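Local coordinates for protein ribokinase (Arabidopsis thaliana, PDB 6ILS) that catalyses the ATP- and magnesium-dependent phosphorylation of D-ribose at O-5, giving ribose 5-phosphate for nucleotide and amino acid synthesis or the pentose phosphate pathway, at residues B[146-149]-B[150-154]; B[299-302]-B[303-306]. One frame throughout, in Å; residues are numbered along the deposited sequence.

Interaction 1 of 2, residues B[146-149]-B[150-154]; sequences PDSI and NIQVA
S148 carries its OG opposite the backbone N and beside the carbonyl carbon (chi1 164°), which presents the hydroxyl to Q152 one turn on. The Q152 side chain answers by placing CG anti to its own carbonyl carbon (chi1 -63°) and running on extended before the amide turns, which brings NE2 back over the preceding turn. NE2 donates to S148 OG at 3.0 Å, and the hydroxyl oxygen lies in the plane of the Q152 amide. The same NE2 makes a weak bond to S148 O, an oxygen that also takes the backbone N-H of Q152 at 3.1 Å. The amide also reaches the loop between helices 116-119 and 131-134, OE1 accepting from M125 N and NE2 giving to E123 O, so both of its polar atoms are used and its rotation is fixed. On another side of the helix, a water donates to D147 OD1 at 2.7 Å and is weakly met by N150 ND2. Each of these groups has a firmer partner, R143 for the carboxylate and Q142 O for the amide. I149 CG2 and V153 CG2 touch loosely at 4.5 Å on a buried side, where V153 also packs on strand 138-143. The i to i+4 backbone bonds begin with N150 N to P146 O at 3.2 Å, P146 holding the N-cap position. These are the opening two turns of the crossover helix in a right-handed beta-alpha-beta unit, strand 138-143, helix 147-158, strand 164-170.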
loop_
_atom_site.group_PDB
_atom_site.type_symbol
_atom_site.label_atom_id
_atom_site.label_comp_id
_atom_site.label_asym_id
_atom_site.label_seq_id
_atom_site.Cartn_x
_atom_site.Cartn_y
_atom_site.Cartn_z
ATOM N N PRO B 146 -2.460 20.466 -6.559
ATOM C CA PRO B 146 -1.903 21.807 -6.280
ATOM C C PRO B 146 -2.870 22.983 -6.463
ATOM O O PRO B 146 -3.663 22.984 -7.386
ATOM C CB PRO B 146 -0.754 21.921 -7.294
ATOM C CG PRO B 146 -0.314 20.511 -7.503
ATOM C CD PRO B 146 -1.587 19.691 -7.460
ATOM N N ASP B 147 -2.762 23.980 -5.587
ATOM C CA ASP B 147 -3.519 25.227 -5.712
ATOM C C ASP B 147 -3.463 25.783 -7.131
ATOM O O ASP B 147 -4.454 26.276 -7.662
ATOM C CB ASP B 147 -2.988 26.280 -4.727
ATOM C CG ASP B 147 -3.373 25.992 -3.279
ATOM O OD1 ASP B 147 -4.411 25.342 -3.048
ATOM O OD2 ASP B 147 -2.639 26.430 -2.364
ATOM N N SER B 148 -2.294 25.686 -7.752
ATOM C CA SER B 148 -2.087 26.280 -9.069
ATOM C C SER B 148 -2.981 25.661 -10.115
ATOM O O SER B 148 -3.540 26.357 -10.955
ATOM C CB SER B 148 -0.629 26.138 -9.509
ATOM O OG SER B 148 -0.532 26.380 -10.901
ATOM N N ILE B 149 -3.113 24.339 -10.056
ATOM C CA ILE B 149 -3.968 23.615 -10.974
ATOM C C ILE B 149 -5.437 23.945 -10.725
ATOM O O ILE B 149 -6.188 24.164 -11.672
ATOM C CB ILE B 149 -3.724 22.089 -10.842
ATOM C CG1 ILE B 149 -2.268 21.775 -11.195
ATOM C CG2 ILE B 149 -4.690 21.310 -11.733
ATOM C CD1 ILE B 149 -1.886 22.202 -12.602
ATOM N N ASN B 150 -5.848 23.980 -9.454
ATOM C CA ASN B 150 -7.235 24.350 -9.150
ATOM C C ASN B 150 -7.577 25.740 -9.668
ATOM O O ASN B 150 -8.671 25.966 -10.174
ATOM C CB ASN B 150 -7.507 24.300 -7.650
ATOM C CG ASN B 150 -7.831 22.899 -7.165
ATOM O OD1 ASN B 150 -8.338 22.069 -7.922
ATOM N ND2 ASN B 150 -7.532 22.634 -5.910
ATOM N N ILE B 151 -6.633 26.666 -9.525
ATOM C CA ILE B 151 -6.864 28.046 -9.967
ATOM C C ILE B 151 -7.068 28.090 -11.474
ATOM O O ILE B 151 -8.028 28.675 -11.957
ATOM C CB ILE B 151 -5.711 28.970 -9.526
ATOM C CG1 ILE B 151 -5.805 29.216 -8.021
ATOM C CG2 ILE B 151 -5.772 30.296 -10.287
ATOM C CD1 ILE B 151 -4.576 29.821 -7.408
ATOM N N GLN B 152 -6.215 27.397 -12.221
ATOM C CA GLN B 152 -6.328 27.384 -13.667
ATOM C C GLN B 152 -7.634 26.764 -14.153
ATOM O O GLN B 152 -8.222 27.222 -15.134
ATOM C CB GLN B 152 -5.130 26.641 -14.285
ATOM C CG GLN B 152 -3.783 27.313 -14.014
ATOM C CD GLN B 152 -2.615 26.517 -14.574
ATOM O OE1 GLN B 152 -2.568 26.208 -15.770
ATOM N NE2 GLN B 152 -1.684 26.153 -13.702
ATOM N N VAL B 153 -8.089 25.705 -13.487
ATOM C CA VAL B 153 -9.334 25.059 -13.897
ATOM C C VAL B 153 -10.532 25.979 -13.636
ATOM O O VAL B 153 -11.383 26.177 -14.498
ATOM C CB VAL B 153 -9.526 23.712 -13.152
ATOM C CG1 VAL B 153 -10.948 23.182 -13.344
ATOM C CG2 VAL B 153 -8.500 22.704 -13.640
ATOM N N ALA B 154 -10.580 26.538 -12.437
ATOM C CA ALA B 154 -11.707 27.375 -12.042
ATOM C C ALA B 154 -11.818 28.588 -12.963
ATOM O O ALA B 154 -12.904 28.917 -13.435
ATOM C CB ALA B 154 -11.558 27.806 -10.612
HETATM O O HOH W 1 -5.228 22.855 -3.676
#

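Interaction 2 of 2, residues B[299-302]-B[303-306]; sequences MPDR and KSVL
An aspartate N-cap starts helix 302-312, the last helix of the chain, and D301 supplies it. OD1 of D301 accepts the backbone N-H of S304 at 3.0 Å, met on the syn side of the carboxylate but 30° out of its plane. The same OD1 takes the S304 hydroxyl, whose OG stands only 2.5 Å away, a very short bond. Backbone and side chain of one residue thus hold a single carboxylate oxygen. Torsion explains the reach: at chi1 67° D301 CG sits between its backbone N and carbonyl carbon, bending the carboxylate back to the N-H of S304. The other oxygen, OD2, forms a salt bridge with K303 NZ at 2.8 Å; the ammonium comes from above the carboxylate plane, on a lysine chain bent at its third and fourth torsions. A water ties the start together, accepting from D301 N and donating to S304 OG. Replacing D301 by an alanine would probably leave the S304 N-H without its side-chain cap and the K303 ammonium without its anionic mate, freeing the lysine chain to swing. Beside the cap, P300 CG rests obliquely against V305 CG2 at 3.8 Å, and both side chains pack on helix 275-289. One turn on, L306 N bonds R302 O at 3.0 Å, while L306 CD1 lies against the aliphatic part of R302, whose guanidinium reaches away to E271 and to L52 O. The negative carboxylate at the amino end would also be expected to suit the helix dipole. Taken together, this is a classical Asp N-cap, formed where the chain leaves the loop near the monovalent-cation site, with the side chain of P300 about 8 Å from the bound sodium ion.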
loop_
_atom_site.group_PDB
_atom_site.type_symbol
_atom_site.label_atom_id
_atom_site.label_comp_id
_atom_site.label_asym_id
_atom_site.label_seq_id
_atom_site.Cartn_x
_atom_site.Cartn_y
_atom_site.Cartn_z
ATOM N N MET B 299 -20.697 3.640 -2.735
ATOM C CA MET B 299 -21.492 4.640 -3.480
ATOM C C MET B 299 -22.821 4.044 -3.933
ATOM O O MET B 299 -22.821 3.006 -4.530
ATOM C CB MET B 299 -20.757 5.228 -4.672
ATOM C CG MET B 299 -20.825 6.723 -4.653
ATOM S SD MET B 299 -19.632 7.304 -3.478
ATOM C CE MET B 299 -18.206 6.587 -4.254
ATOM N N PRO B 300 -23.952 4.720 -3.689
ATOM C CA PRO B 300 -25.230 4.178 -4.064
ATOM C C PRO B 300 -25.645 4.458 -5.508
ATOM O O PRO B 300 -25.237 5.387 -6.070
ATOM C CB PRO B 300 -26.162 4.930 -3.119
ATOM C CG PRO B 300 -25.531 6.276 -3.011
ATOM C CD PRO B 300 -24.054 5.995 -3.006
ATOM N N ASP B 301 -26.507 3.605 -6.046
ATOM C CA ASP B 301 -27.056 3.878 -7.393
ATOM C C ASP B 301 -28.200 4.883 -7.263
ATOM O O ASP B 301 -28.752 4.999 -6.209
ATOM C CB ASP B 301 -27.461 2.610 -8.142
ATOM C CG ASP B 301 -28.630 1.865 -7.542
ATOM O OD1 ASP B 301 -29.253 2.381 -6.617
ATOM O OD2 ASP B 301 -28.883 0.766 -8.010
ATOM N N ARG B 302 -28.536 5.545 -8.358
ATOM C CA ARG B 302 -29.582 6.581 -8.342
ATOM C C ARG B 302 -30.927 6.052 -7.827
ATOM O O ARG B 302 -31.541 6.732 -7.055
ATOM C CB ARG B 302 -29.773 7.216 -9.714
ATOM C CG ARG B 302 -30.890 8.235 -9.663
ATOM C CD ARG B 302 -31.236 8.915 -10.944
ATOM N NE ARG B 302 -30.047 9.625 -11.265
ATOM C CZ ARG B 302 -29.987 10.915 -11.374
ATOM N NH1 ARG B 302 -31.078 11.643 -11.245
ATOM N NH2 ARG B 302 -28.839 11.454 -11.680
ATOM N N LYS B 303 -31.356 4.883 -8.282
ATOM C CA LYS B 303 -32.676 4.349 -7.851
ATOM C C LYS B 303 -32.748 4.259 -6.326
ATOM O O LYS B 303 -33.773 4.559 -5.786
ATOM C CB LYS B 303 -32.934 2.937 -8.383
ATOM C CG LYS B 303 -32.439 2.627 -9.770
ATOM C CD LYS B 303 -32.756 1.217 -10.203
ATOM C CE LYS B 303 -31.523 0.396 -10.474
ATOM N NZ LYS B 303 -31.109 -0.342 -9.269
ATOM N N SER B 304 -31.692 3.781 -5.685
ATOM C CA SER B 304 -31.699 3.644 -4.214
ATOM C C SER B 304 -31.847 5.021 -3.563
ATOM O O SER B 304 -32.592 5.130 -2.636
ATOM C CB SER B 304 -30.464 2.956 -3.745
ATOM O OG SER B 304 -30.270 1.742 -4.425
ATOM N N VAL B 305 -31.126 6.014 -4.072
ATOM C CA VAL B 305 -31.222 7.378 -3.487
ATOM C C VAL B 305 -32.670 7.857 -3.615
ATOM O O VAL B 305 -33.215 8.318 -2.669
ATOM C CB VAL B 305 -30.248 8.373 -4.148
ATOM C CG1 VAL B 305 -30.420 9.741 -3.553
ATOM C CG2 VAL B 305 -28.815 7.910 -4.048
ATOM N N LEU B 306 -33.254 7.677 -4.790
ATOM C CA LEU B 306 -34.646 8.132 -4.992
ATOM C C LEU B 306 -35.601 7.330 -4.095
ATOM O O LEU B 306 -36.539 7.905 -3.624
ATOM C CB LEU B 306 -35.021 8.006 -6.466
ATOM C CG LEU B 306 -34.272 8.925 -7.423
ATOM C CD1 LEU B 306 -34.740 8.705 -8.845
ATOM C CD2 LEU B 306 -34.448 10.377 -7.033
HETATM O O HOH W 2 -27.192 1.465 -4.054
#

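Both contacts are helix starts within one chain, and they come in series: interaction 1 is complete well before interaction 2 opens. Their centres lie 31 Å apart, their nearest atoms about 19 Å, on opposite sides of the chain's centre, so neither touches the other. Residues 146-154 begin helix 147-158, which links two neighbouring parallel strands of the large nine-stranded sheet and follows closely on E144 of the ribose pocket. Residues 299-306 run from the end of the loop that supplies V292 and G294 to the sodium site into the closing helix 302-312. Each therefore sets a helix going just after a segment that serves ligand or cation.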